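Local coordinates for protein D-glucosaminate-6-phosphate ammonia lyase (Salmonella typhimurium, PDB 7LCE) that belongs to the selenocysteine synthase-like family of enzymes with the aminotransferase fold and carries pyridoxal phosphate covalently on a lysine, at residues 56-61 against 253-258; 63-68 against 224-229; 156-161 against 173-178; 186-191 against 202-207. One frame throughout, in Å; residues are numbered along the deposited sequence.

Contact 1. Residues 56-61 against 253-258; sequences ELVSRY and GLVYAL
L258 lies against the ring of Y61: its CB sits over one face, 4.0 Å from the ring centroid and 18° off the normal, a CH-pi contact displaced toward the CE2 side. The branch CD1 of L258 carries on past the ring edge to meet V58 CG2 at 4.0 Å, so this leucine touches two successive turns of the other helix. V58 CG2 also reaches V255 CG2 at a looser 4.3 Å. Toward the start of helix segment 56-61, the side chains of L57 and V255 cross at about a right angle and touch through L57 CD1 and V255 CG1, 3.7 Å apart. V255 splits its work: CG1 lies anti to the backbone N (chi1 178°) and faces L57, whereas CG2 turns to V58. No hydrogen bond links the two segments; the hydroxyl of Y61 is instead hydrogen-bonded to E259, just beyond 253-258, which ties down the far end of the ring. Further out, V58 and L254 both rest on F222 and I69 of the neighbouring sheet strands, and L9 of a second subunit packs on L57. The axes of the two short segments approach to 10.0 Å and cross at 28°. Helices 47-62 and 248-262 thus meet through aliphatic side chains and one aromatic face, as a helical layer beside the central sheet of the aminotransferase fold.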
loop_
_atom_site.group_PDB
_atom_site.type_symbol
_atom_site.label_atom_id
_atom_site.label_comp_id
_atom_site.label_asym_id
_atom_site.label_seq_id
_atom_site.Cartn_x
_atom_site.Cartn_y
_atom_site.Cartn_z
ATOM N N GLU A 56 -48.092 10.375 -6.453
ATOM C CA GLU A 56 -49.339 10.232 -5.709
ATOM C C GLU A 56 -50.293 9.282 -6.421
ATOM O O GLU A 56 -50.881 8.394 -5.792
ATOM C CB GLU A 56 -49.989 11.610 -5.542
ATOM C CG GLU A 56 -51.381 11.601 -4.926
ATOM C CD GLU A 56 -52.027 12.983 -4.914
ATOM O OE1 GLU A 56 -51.366 13.954 -5.345
ATOM O OE2 GLU A 56 -53.197 13.098 -4.492
ATOM N N LEU A 57 -50.449 9.443 -7.739
ATOM C CA LEU A 57 -51.416 8.623 -8.459
ATOM C C LEU A 57 -50.987 7.166 -8.497
ATOM O O LEU A 57 -51.810 6.270 -8.288
ATOM C CB LEU A 57 -51.625 9.164 -9.872
ATOM C CG LEU A 57 -52.206 10.576 -9.963
ATOM C CD1 LEU A 57 -52.317 11.045 -11.411
ATOM C CD2 LEU A 57 -53.550 10.612 -9.264
ATOM N N VAL A 58 -49.698 6.909 -8.724
ATOM C CA VAL A 58 -49.213 5.532 -8.748
ATOM C C VAL A 58 -49.380 4.878 -7.381
ATOM O O VAL A 58 -49.765 3.706 -7.276
ATOM C CB VAL A 58 -47.747 5.493 -9.221
ATOM C CG1 VAL A 58 -47.146 4.119 -8.996
ATOM C CG2 VAL A 58 -47.662 5.875 -10.691
ATOM N N SER A 59 -49.114 5.631 -6.313
ATOM C CA SER A 59 -49.194 5.075 -4.969
ATOM C C SER A 59 -50.607 4.657 -4.589
ATOM O O SER A 59 -50.766 3.793 -3.720
ATOM C CB SER A 59 -48.656 6.087 -3.961
ATOM O OG SER A 59 -47.304 6.397 -4.246
ATOM N N ARG A 60 -51.634 5.238 -5.217
ATOM C CA ARG A 60 -53.003 4.824 -4.921
ATOM C C ARG A 60 -53.239 3.366 -5.293
ATOM O O ARG A 60 -54.046 2.685 -4.649
ATOM C CB ARG A 60 -54.000 5.733 -5.642
ATOM C CG ARG A 60 -53.982 7.164 -5.139
ATOM C CD ARG A 60 -54.962 8.048 -5.889
ATOM N NE ARG A 60 -54.797 9.451 -5.526
ATOM C CZ ARG A 60 -55.469 10.456 -6.070
ATOM N NH1 ARG A 60 -56.378 10.249 -7.010
ATOM N NH2 ARG A 60 -55.222 11.697 -5.663
ATOM N N TYR A 61 -52.545 2.869 -6.316
ATOM C CA TYR A 61 -52.724 1.481 -6.723
ATOM C C TYR A 61 -51.886 0.526 -5.883
ATOM O O TYR A 61 -52.259 -0.641 -5.726
ATOM C CB TYR A 61 -52.371 1.314 -8.203
ATOM C CG TYR A 61 -53.139 2.227 -9.132
ATOM C CD1 TYR A 61 -54.411 1.889 -9.576
ATOM C CD2 TYR A 61 -52.589 3.426 -9.569
ATOM C CE1 TYR A 61 -55.116 2.723 -10.427
ATOM C CE2 TYR A 61 -53.287 4.264 -10.419
ATOM C CZ TYR A 61 -54.549 3.908 -10.846
ATOM O OH TYR A 61 -55.245 4.739 -11.693
ATOM N N GLY A 253 -48.466 8.158 -19.557
ATOM C CA GLY A 253 -48.903 6.890 -20.118
ATOM C C GLY A 253 -48.987 5.785 -19.083
ATOM O O GLY A 253 -49.926 4.986 -19.091
ATOM N N LEU A 254 -48.015 5.732 -18.169
ATOM C CA LEU A 254 -48.046 4.715 -17.122
ATOM C C LEU A 254 -49.260 4.887 -16.217
ATOM O O LEU A 254 -49.914 3.903 -15.848
ATOM C CB LEU A 254 -46.758 4.766 -16.301
ATOM C CG LEU A 254 -46.751 3.909 -15.032
ATOM C CD1 LEU A 254 -46.887 2.434 -15.374
ATOM C CD2 LEU A 254 -45.498 4.166 -14.209
ATOM N N VAL A 255 -49.576 6.129 -15.843
ATOM C CA VAL A 255 -50.712 6.370 -14.959
ATOM C C VAL A 255 -52.013 5.960 -15.638
ATOM O O VAL A 255 -52.869 5.304 -15.029
ATOM C CB VAL A 255 -50.741 7.843 -14.514
ATOM C CG1 VAL A 255 -51.952 8.105 -13.627
ATOM C CG2 VAL A 255 -49.452 8.194 -13.791
ATOM N N TYR A 256 -52.182 6.331 -16.910
ATOM C CA TYR A 256 -53.397 5.945 -17.622
ATOM C C TYR A 256 -53.421 4.454 -17.927
ATOM O O TYR A 256 -54.501 3.865 -18.045
ATOM C CB TYR A 256 -53.551 6.770 -18.900
ATOM C CG TYR A 256 -54.243 8.094 -18.662
ATOM C CD1 TYR A 256 -53.567 9.168 -18.100
ATOM C CD2 TYR A 256 -55.584 8.260 -18.984
ATOM C CE1 TYR A 256 -54.209 10.372 -17.869
ATOM C CE2 TYR A 256 -56.230 9.461 -18.762
ATOM C CZ TYR A 256 -55.540 10.513 -18.205
ATOM O OH TYR A 256 -56.187 11.708 -17.985
ATOM N N ALA A 257 -52.250 3.827 -18.051
ATOM C CA ALA A 257 -52.215 2.380 -18.217
ATOM C C ALA A 257 -52.581 1.665 -16.925
ATOM O O ALA A 257 -53.181 0.585 -16.963
ATOM C CB ALA A 257 -50.837 1.934 -18.699
ATOM N N LEU A 258 -52.225 2.247 -15.776
ATOM C CA LEU A 258 -52.608 1.657 -14.498
ATOM C C LEU A 258 -54.117 1.711 -14.288
ATOM O O LEU A 258 -54.712 0.749 -13.788
ATOM C CB LEU A 258 -51.882 2.367 -13.358
ATOM C CG LEU A 258 -50.407 2.002 -13.194
ATOM C CD1 LEU A 258 -49.805 2.743 -12.017
ATOM C CD2 LEU A 258 -50.247 0.500 -13.023
#

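Contact 2. Residues 63-68 against 224-229; sequences GAEDSY and TGRKTW
E65 reaches across to the start of helix 227-234. Its CB lies 3.6 Å from K227 N, and CG, anti to the carbonyl carbon (chi1 -56°), starts an extended chain that carries the carboxylate along the beginning of the helix. There OE1 takes the amide of K227 through its anti lone pair, N to OE1 2.7 Å and almost straight at 172°. The other oxygen, OE2, meets the edge of the R226 guanidinium in its plane, 3.4 Å from NH1; this salt bridge is long, the two flat groups are turned 70° apart, and R226 has a second conformer, so it is the less certain half of the grip. The backbones form a classic beta bulge, in which E65 and D66 both face G225. D66 N gives the carbonyl of G225 a straight bond of 3.2 Å, E65 N adds a weak one to the same oxygen, and G225 N returns a bond to D66 O. Beyond the bulge, S67 OG and T224 OG1 are hydrogen-bonded at 3.2 Å on one face of the sheet, with S59 and T62 as further hydroxyl partners. On the other face the methylene groups D66 CB and K227 CG pack at 4.0 Å, while D66 OD2 pairs with K234. Because OE1 takes the amide of K227, the residue after the N-cap R226, the carboxylate of E65 stands at the N-terminal end of helix 227-234; that end, with the nearby arginine, would probably favour its ionised form.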
loop_
_atom_site.group_PDB
_atom_site.type_symbol
_atom_site.label_atom_id
_atom_site.label_comp_id
_atom_site.label_asym_id
_atom_site.label_seq_id
_atom_site.Cartn_x
_atom_site.Cartn_y
_atom_site.Cartn_z
ATOM N N GLY A 63 -50.689 1.349 -2.577
ATOM C CA GLY A 63 -50.897 1.533 -1.157
ATOM C C GLY A 63 -49.696 2.033 -0.387
ATOM O O GLY A 63 -49.751 2.081 0.848
ATOM N N ALA A 64 -48.616 2.408 -1.068
ATOM C CA ALA A 64 -47.422 2.894 -0.399
ATOM C C ALA A 64 -47.544 4.389 -0.113
ATOM O O ALA A 64 -48.500 5.052 -0.519
ATOM C CB ALA A 64 -46.180 2.604 -1.239
ATOM N N GLU A 65 -46.550 4.930 0.589
ATOM C CA GLU A 65 -46.593 6.341 0.953
ATOM C C GLU A 65 -46.327 7.233 -0.255
ATOM O O GLU A 65 -47.030 8.229 -0.462
ATOM C CB GLU A 65 -45.592 6.618 2.074
ATOM C CG GLU A 65 -45.812 5.749 3.304
ATOM C CD GLU A 65 -44.762 5.969 4.375
ATOM O OE1 GLU A 65 -43.693 6.531 4.052
ATOM O OE2 GLU A 65 -44.999 5.564 5.534
ATOM N N ASP A 66 -45.321 6.896 -1.061
ATOM C CA ASP A 66 -44.979 7.687 -2.235
ATOM C C ASP A 66 -44.457 6.753 -3.321
ATOM O O ASP A 66 -44.236 5.561 -3.092
ATOM C CB ASP A 66 -43.955 8.779 -1.894
ATOM C CG ASP A 66 -43.968 9.932 -2.889
ATOM O OD1 ASP A 66 -44.733 9.866 -3.877
ATOM O OD2 ASP A 66 -43.220 10.911 -2.679
ATOM N N SER A 67 -44.268 7.312 -4.515
ATOM C CA SER A 67 -43.790 6.543 -5.655
ATOM C C SER A 67 -42.979 7.449 -6.569
ATOM O O SER A 67 -43.093 8.677 -6.522
ATOM C CB SER A 67 -44.947 5.902 -6.435
ATOM O OG SER A 67 -45.656 4.968 -5.637
ATOM N N TYR A 68 -42.151 6.825 -7.404
ATOM C CA TYR A 68 -41.315 7.544 -8.357
ATOM C C TYR A 68 -41.259 6.748 -9.649
ATOM O O TYR A 68 -40.942 5.555 -9.628
ATOM C CB TYR A 68 -39.903 7.766 -7.802
ATOM C CG TYR A 68 -38.956 8.452 -8.762
ATOM C CD1 TYR A 68 -39.139 9.782 -9.117
ATOM C CD2 TYR A 68 -37.871 7.774 -9.302
ATOM C CE1 TYR A 68 -38.274 10.414 -9.992
ATOM C CE2 TYR A 68 -37.000 8.399 -10.177
ATOM C CZ TYR A 68 -37.207 9.719 -10.519
ATOM O OH TYR A 68 -36.342 10.348 -11.389
ATOM N N THR A 224 -41.941 2.152 -5.664
ATOM C CA THR A 224 -42.986 2.459 -4.698
ATOM C C THR A 224 -42.551 1.998 -3.313
ATOM O O THR A 224 -41.904 0.955 -3.170
ATOM C CB THR A 224 -44.319 1.799 -5.105
ATOM O OG1 THR A 224 -45.352 2.183 -4.193
ATOM C CG2 THR A 224 -44.198 0.280 -5.131
ATOM N N GLY A 225 -42.889 2.784 -2.296
ATOM C CA GLY A 225 -42.467 2.441 -0.946
ATOM C C GLY A 225 -42.638 3.595 0.021
ATOM O O GLY A 225 -43.542 4.425 -0.130
ATOM N N ARG A 226 -41.759 3.633 1.022
ATOM C CA ARG A 226 -41.854 4.652 2.056
ATOM C C ARG A 226 -41.379 6.000 1.529
ATOM O O ARG A 226 -40.463 6.081 0.707
ATOM C CB ARG A 226 -41.046 4.244 3.289
ATOM C CG ARG A 226 -41.488 2.913 3.877
ATOM C CD ARG A 226 -41.080 2.770 5.332
ATOM N NE ARG A 226 -41.644 1.565 5.930
ATOM C CZ ARG A 226 -42.884 1.469 6.387
ATOM N NH1 ARG A 226 -43.726 2.488 6.322
ATOM N NH2 ARG A 226 -43.293 0.320 6.920
ATOM N N LYS A 227 -42.018 7.066 2.018
ATOM C CA LYS A 227 -41.760 8.402 1.488
ATOM C C LYS A 227 -40.319 8.846 1.708
ATOM O O LYS A 227 -39.753 9.540 0.856
ATOM C CB LYS A 227 -42.725 9.405 2.120
ATOM C CG LYS A 227 -42.827 10.726 1.374
ATOM C CD LYS A 227 -43.876 11.634 1.997
ATOM C CE LYS A 227 -44.099 12.881 1.156
ATOM N NZ LYS A 227 -45.109 13.786 1.770
ATOM N N THR A 228 -39.704 8.453 2.826
ATOM C CA THR A 228 -38.335 8.886 3.099
ATOM C C THR A 228 -37.353 8.314 2.081
ATOM O O THR A 228 -36.397 8.992 1.687
ATOM C CB THR A 228 -37.923 8.498 4.520
ATOM O OG1 THR A 228 -38.050 7.081 4.691
ATOM C CG2 THR A 228 -38.801 9.204 5.539
ATOM N N TRP A 229 -37.571 7.075 1.639
ATOM C CA TRP A 229 -36.672 6.469 0.663
ATOM C C TRP A 229 -37.039 6.839 -0.767
ATOM O O TRP A 229 -36.149 6.987 -1.612
ATOM C CB TRP A 229 -36.653 4.947 0.826
ATOM C CG TRP A 229 -35.933 4.503 2.060
ATOM C CD1 TRP A 229 -36.480 3.919 3.165
ATOM C CD2 TRP A 229 -34.530 4.622 2.321
ATOM N NE1 TRP A 229 -35.504 3.661 4.097
ATOM C CE2 TRP A 229 -34.297 4.084 3.603
ATOM C CE3 TRP A 229 -33.449 5.131 1.596
ATOM C CZ2 TRP A 229 -33.028 4.039 4.174
ATOM C CZ3 TRP A 229 -32.188 5.087 2.167
ATOM C CH2 TRP A 229 -31.990 4.545 3.443
#

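Contact 3. Residues 156-161 against 173-178; sequences LLYVKS and DDFVQV
F175 and Y158 form an offset edge-to-face aromatic pair, with the edge of the tyrosine turned to the face of the phenylalanine. Their planes stand at 80° and the centroids are 5.4 Å apart. The touching atom is Y158 CD2, which comes within 3.6 Å of F175 CD1. CG of Y158 lies anti to the backbone N (chi1 -171°), which carries the ring across the F175 side chain at about a right angle and presents its CD2 edge. Another aromatic contact lies outside the segments, where the Y158 ring meets H112 edge-to-face.

Aliphatic packing covers the other end of the contact. L156 CB lies at the edge of the F175 ring, in its plane, and the branch CD2 approaches F175 CD2 obliquely at 3.7 Å. The same methyl bridges to the next turn of the helix, 4.1 Å from V178 CG1. L145 of helix 142-147 touches L156, F175 and V178, extending this hydrophobic cluster.

The carbonyl oxygen L157 O lies 3.6 Å from F175 CE2, oblique to the ring; no hydrogen bond joins the segments. Strand 156-159 and helix segment 173-178 run nearly antiparallel, at 167°, within the strand-to-helix step of a beta-alpha-beta crossover. With apolar and aromatic contacts carrying the interface and no hydrogen bond across it, backbone polarity is left to be met within the sheet and the helix, as in L156 and Y158 bonding to I187.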
loop_
_atom_site.group_PDB
_atom_site.type_symbol
_atom_site.label_atom_id
_atom_site.label_comp_id
_atom_site.label_asym_id
_atom_site.label_seq_id
_atom_site.Cartn_x
_atom_site.Cartn_y
_atom_site.Cartn_z
ATOM N N LEU A 156 -30.613 -4.392 1.503
ATOM C CA LEU A 156 -30.898 -5.787 1.196
ATOM C C LEU A 156 -31.779 -5.844 -0.044
ATOM O O LEU A 156 -32.658 -4.995 -0.230
ATOM C CB LEU A 156 -31.602 -6.488 2.362
ATOM C CG LEU A 156 -30.791 -6.883 3.597
ATOM C CD1 LEU A 156 -30.406 -5.665 4.423
ATOM C CD2 LEU A 156 -31.569 -7.885 4.444
ATOM N N LEU A 157 -31.547 -6.842 -0.895
ATOM C CA LEU A 157 -32.269 -6.968 -2.155
ATOM C C LEU A 157 -32.944 -8.330 -2.230
ATOM O O LEU A 157 -32.281 -9.366 -2.105
ATOM C CB LEU A 157 -31.337 -6.771 -3.349
ATOM C CG LEU A 157 -32.046 -6.801 -4.703
ATOM C CD1 LEU A 157 -32.850 -5.537 -4.899
ATOM C CD2 LEU A 157 -31.057 -6.981 -5.840
ATOM N N TYR A 158 -34.256 -8.322 -2.440
ATOM C CA TYR A 158 -35.035 -9.526 -2.686
ATOM C C TYR A 158 -35.581 -9.469 -4.106
ATOM O O TYR A 158 -36.184 -8.467 -4.500
ATOM C CB TYR A 158 -36.180 -9.656 -1.678
ATOM C CG TYR A 158 -36.911 -10.978 -1.733
ATOM C CD1 TYR A 158 -37.922 -11.199 -2.661
ATOM C CD2 TYR A 158 -36.603 -12.002 -0.847
ATOM C CE1 TYR A 158 -38.599 -12.406 -2.714
ATOM C CE2 TYR A 158 -37.276 -13.213 -0.892
ATOM C CZ TYR A 158 -38.273 -13.408 -1.827
ATOM O OH TYR A 158 -38.948 -14.608 -1.881
ATOM N N VAL A 159 -35.368 -10.536 -4.870
ATOM C CA VAL A 159 -35.785 -10.599 -6.267
ATOM C C VAL A 159 -36.898 -11.630 -6.382
ATOM O O VAL A 159 -36.696 -12.810 -6.068
ATOM C CB VAL A 159 -34.612 -10.952 -7.195
ATOM C CG1 VAL A 159 -35.041 -10.857 -8.651
ATOM C CG2 VAL A 159 -33.420 -10.047 -6.923
ATOM N N LYS A 160 -38.071 -11.189 -6.836
ATOM C CA LYS A 160 -39.196 -12.079 -7.109
ATOM C C LYS A 160 -39.262 -12.315 -8.612
ATOM O O LYS A 160 -39.561 -11.393 -9.379
ATOM C CB LYS A 160 -40.505 -11.490 -6.598
ATOM C CG LYS A 160 -41.738 -12.262 -7.042
ATOM C CD LYS A 160 -41.772 -13.661 -6.454
ATOM C CE LYS A 160 -43.007 -14.418 -6.916
ATOM N NZ LYS A 160 -43.069 -15.792 -6.342
ATOM N N SER A 161 -38.994 -13.547 -9.030
ATOM C CA SER A 161 -39.001 -13.887 -10.445
ATOM C C SER A 161 -38.926 -15.398 -10.579
ATOM O O SER A 161 -38.435 -16.095 -9.686
ATOM C CB SER A 161 -37.838 -13.225 -11.193
ATOM O OG SER A 161 -37.997 -13.334 -12.597
ATOM N N ASP A 173 -40.397 -12.619 4.316
ATOM C CA ASP A 173 -40.489 -12.242 5.723
ATOM C C ASP A 173 -39.111 -12.191 6.368
ATOM O O ASP A 173 -38.832 -11.306 7.186
ATOM C CB ASP A 173 -41.394 -13.222 6.473
ATOM C CG ASP A 173 -42.827 -13.191 5.978
ATOM O OD1 ASP A 173 -43.332 -12.088 5.677
ATOM O OD2 ASP A 173 -43.449 -14.272 5.891
ATOM N N ASP A 174 -38.236 -13.134 6.011
ATOM C CA ASP A 174 -36.892 -13.160 6.580
ATOM C C ASP A 174 -36.127 -11.884 6.251
ATOM O O ASP A 174 -35.415 -11.340 7.104
ATOM C CB ASP A 174 -36.136 -14.387 6.070
ATOM C CG ASP A 174 -36.659 -15.682 6.663
ATOM O OD1 ASP A 174 -36.882 -15.733 7.892
ATOM O OD2 ASP A 174 -36.853 -16.647 5.892
ATOM N N PHE A 175 -36.257 -11.392 5.018
ATOM C CA PHE A 175 -35.567 -10.163 4.642
ATOM C C PHE A 175 -36.119 -8.953 5.389
ATOM O O PHE A 175 -35.351 -8.098 5.845
ATOM C CB PHE A 175 -35.656 -9.955 3.133
ATOM C CG PHE A 175 -34.546 -10.615 2.375
ATOM C CD1 PHE A 175 -34.585 -11.972 2.110
ATOM C CD2 PHE A 175 -33.453 -9.884 1.946
ATOM C CE1 PHE A 175 -33.564 -12.586 1.422
ATOM C CE2 PHE A 175 -32.427 -10.492 1.259
ATOM C CZ PHE A 175 -32.482 -11.845 0.995
ATOM N N VAL A 176 -37.445 -8.862 5.528
ATOM C CA VAL A 176 -38.045 -7.729 6.229
ATOM C C VAL A 176 -37.549 -7.669 7.668
ATOM O O VAL A 176 -37.165 -6.604 8.168
ATOM C CB VAL A 176 -39.582 -7.808 6.170
ATOM C CG1 VAL A 176 -40.197 -6.665 6.958
ATOM C CG2 VAL A 176 -40.058 -7.774 4.730
ATOM N N GLN A 177 -37.541 -8.815 8.352
ATOM C CA GLN A 177 -37.139 -8.837 9.754
ATOM C C GLN A 177 -35.678 -8.436 9.915
ATOM O O GLN A 177 -35.337 -7.644 10.803
ATOM C CB GLN A 177 -37.384 -10.225 10.346
ATOM C CG GLN A 177 -38.841 -10.655 10.338
ATOM C CD GLN A 177 -39.042 -12.045 10.907
ATOM O OE1 GLN A 177 -38.285 -12.491 11.768
ATOM N NE2 GLN A 177 -40.063 -12.743 10.420
ATOM N N VAL A 178 -34.799 -8.971 9.064
ATOM C CA VAL A 178 -33.380 -8.638 9.155
ATOM C C VAL A 178 -33.141 -7.180 8.780
ATOM O O VAL A 178 -32.339 -6.486 9.418
ATOM C CB VAL A 178 -32.551 -9.593 8.278
ATOM C CG1 VAL A 178 -31.091 -9.173 8.268
ATOM C CG2 VAL A 178 -32.693 -11.021 8.780
#

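Contact 4. Residues 186-191 against 202-207; sequences LIVDAA and SGADMV
The carboxylate of D205 meets L186 at its edge: OD2 accepts the amide of L186 at 2.8 Å through its anti lone pair, with an N-H...O angle of 160°. D205 CG stands anti to the carbonyl carbon (chi1 -65°), which swings the carboxylate back beside the start of strand 186-189. From outside the pair, the indole of W229 comes nearest to D205 at its CB. L186 O receives M206 N at 3.1 Å and, more weakly, D205 N, while V188 N closes on M206 O at 2.8 Å, giving the staggered ladder of parallel strands.

Two sets of side chains form on the two sides of this ladder. I187 and M206 lie side by side, and the bent thioether chain of M206 brings CE to 3.7 Å from I187 CG1. On the opposite side V188 and V207 run in the same direction, with V188 CB 4.1 Å from V207 CG2. A204 CB fits against V188 CG2 at 3.6 Å, just after the Schellman motif at G203 that ends helix 198-201.

A beta-alpha-beta unit is completed here, its strands being neighbours at the middle of the seven-stranded sheet. Helix 73-86 covers I187 and M206 through A80, helix 172-181 packs on L186, strand 153-159 flanks 186-189, and D189 of that strand lies close to the pyridoxal-bearing residue at position 213.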
loop_
_atom_site.group_PDB
_atom_site.type_symbol
_atom_site.label_atom_id
_atom_site.label_comp_id
_atom_site.label_asym_id
_atom_site.label_seq_id
_atom_site.Cartn_x
_atom_site.Cartn_y
_atom_site.Cartn_z
ATOM N N LEU A 186 -34.923 -2.237 2.656
ATOM C CA LEU A 186 -35.122 -3.467 1.902
ATOM C C LEU A 186 -35.656 -3.125 0.520
ATOM O O LEU A 186 -36.671 -2.435 0.394
ATOM C CB LEU A 186 -36.096 -4.405 2.618
ATOM C CG LEU A 186 -36.514 -5.630 1.799
ATOM C CD1 LEU A 186 -35.298 -6.462 1.420
ATOM C CD2 LEU A 186 -37.531 -6.470 2.546
ATOM N N ILE A 187 -34.973 -3.614 -0.510
ATOM C CA ILE A 187 -35.328 -3.351 -1.898
ATOM C C ILE A 187 -35.851 -4.645 -2.499
ATOM O O ILE A 187 -35.229 -5.704 -2.349
ATOM C CB ILE A 187 -34.124 -2.816 -2.691
ATOM C CG1 ILE A 187 -33.559 -1.570 -2.009
ATOM C CG2 ILE A 187 -34.513 -2.507 -4.127
ATOM C CD1 ILE A 187 -32.350 -0.989 -2.702
ATOM N N VAL A 188 -36.991 -4.564 -3.178
ATOM C CA VAL A 188 -37.630 -5.724 -3.784
ATOM C C VAL A 188 -37.728 -5.494 -5.283
ATOM O O VAL A 188 -38.262 -4.472 -5.728
ATOM C CB VAL A 188 -39.021 -5.992 -3.183
ATOM C CG1 VAL A 188 -39.735 -7.060 -3.985
ATOM C CG2 VAL A 188 -38.893 -6.418 -1.733
ATOM N N ASP A 189 -37.208 -6.443 -6.054
ATOM C CA ASP A 189 -37.346 -6.431 -7.503
ATOM C C ASP A 189 -38.567 -7.268 -7.863
ATOM O O ASP A 189 -38.524 -8.502 -7.805
ATOM C CB ASP A 189 -36.079 -6.967 -8.163
ATOM C CG ASP A 189 -36.208 -7.096 -9.671
ATOM O OD1 ASP A 189 -37.166 -6.546 -10.255
ATOM O OD2 ASP A 189 -35.330 -7.745 -10.278
ATOM N N ALA A 190 -39.653 -6.597 -8.241
ATOM C CA ALA A 190 -40.872 -7.275 -8.661
ATOM C C ALA A 190 -41.257 -6.797 -10.055
ATOM O O ALA A 190 -42.380 -6.333 -10.274
ATOM C CB ALA A 190 -42.004 -7.016 -7.668
ATOM N N ALA A 191 -40.320 -6.911 -10.998
ATOM C CA ALA A 191 -40.489 -6.290 -12.307
ATOM C C ALA A 191 -41.689 -6.866 -13.049
ATOM O O ALA A 191 -42.518 -6.121 -13.585
ATOM C CB ALA A 191 -39.213 -6.461 -13.131
ATOM N N SER A 202 -45.852 -6.097 2.800
ATOM C CA SER A 202 -44.986 -6.985 3.567
ATOM C C SER A 202 -43.934 -6.238 4.377
ATOM O O SER A 202 -43.235 -6.869 5.178
ATOM C CB SER A 202 -44.299 -7.982 2.634
ATOM O OG SER A 202 -43.364 -7.328 1.795
ATOM N N GLY A 203 -43.801 -4.926 4.193
ATOM C CA GLY A 203 -42.832 -4.134 4.923
ATOM C C GLY A 203 -41.609 -3.725 4.134
ATOM O O GLY A 203 -40.689 -3.136 4.715
ATOM N N ALA A 204 -41.563 -4.023 2.839
ATOM C CA ALA A 204 -40.433 -3.613 2.018
ATOM C C ALA A 204 -40.396 -2.096 1.888
ATOM O O ALA A 204 -41.437 -1.435 1.834
ATOM C CB ALA A 204 -40.517 -4.259 0.638
ATOM N N ASP A 205 -39.183 -1.543 1.857
ATOM C CA ASP A 205 -39.032 -0.094 1.799
ATOM C C ASP A 205 -39.181 0.444 0.380
ATOM O O ASP A 205 -39.799 1.496 0.181
ATOM C CB ASP A 205 -37.685 0.309 2.398
ATOM C CG ASP A 205 -37.598 0.003 3.883
ATOM O OD1 ASP A 205 -38.383 0.590 4.662
ATOM O OD2 ASP A 205 -36.760 -0.838 4.270
ATOM N N MET A 206 -38.629 -0.251 -0.615
ATOM C CA MET A 206 -38.737 0.166 -2.010
ATOM C C MET A 206 -38.982 -1.053 -2.885
ATOM O O MET A 206 -38.210 -2.015 -2.842
ATOM C CB MET A 206 -37.473 0.899 -2.481
ATOM C CG MET A 206 -37.215 2.228 -1.786
ATOM S SD MET A 206 -35.637 2.969 -2.254
ATOM C CE MET A 206 -34.461 1.952 -1.361
ATOM N N VAL A 207 -40.044 -1.004 -3.687
ATOM C CA VAL A 207 -40.417 -2.083 -4.596
ATOM C C VAL A 207 -40.440 -1.542 -6.020
ATOM O O VAL A 207 -40.936 -0.436 -6.264
ATOM C CB VAL A 207 -41.783 -2.689 -4.215
ATOM C CG1 VAL A 207 -42.094 -3.896 -5.080
ATOM C CG2 VAL A 207 -41.800 -3.066 -2.742
#

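In the fold
Contacts 2, 3 and 4 all reach the mixed seven-stranded sheet, whereas contact 1 joins two helices beside it. Contact 4 is wholly buried and mixes backbone bonds and one carboxylate-to-amide bond with aliphatic packing; contact 3, whose strand 153-159 lies beside 186-189 of contact 4, is apolar and aromatic. Contact 2 includes an outermost strand of this chain's sheet, 66-70, and is partly exposed, so charged groups and a helix start enter its chemistry. It touches contact 4 through neighbouring strands 221-225 and 206-210, T224 O lying 2.8 Å from V207 N, and contact 1 through the hydroxyls of S59 and S67. Contact 1 is buried and apolar like contact 3, yet closes a loop enclosing the other three.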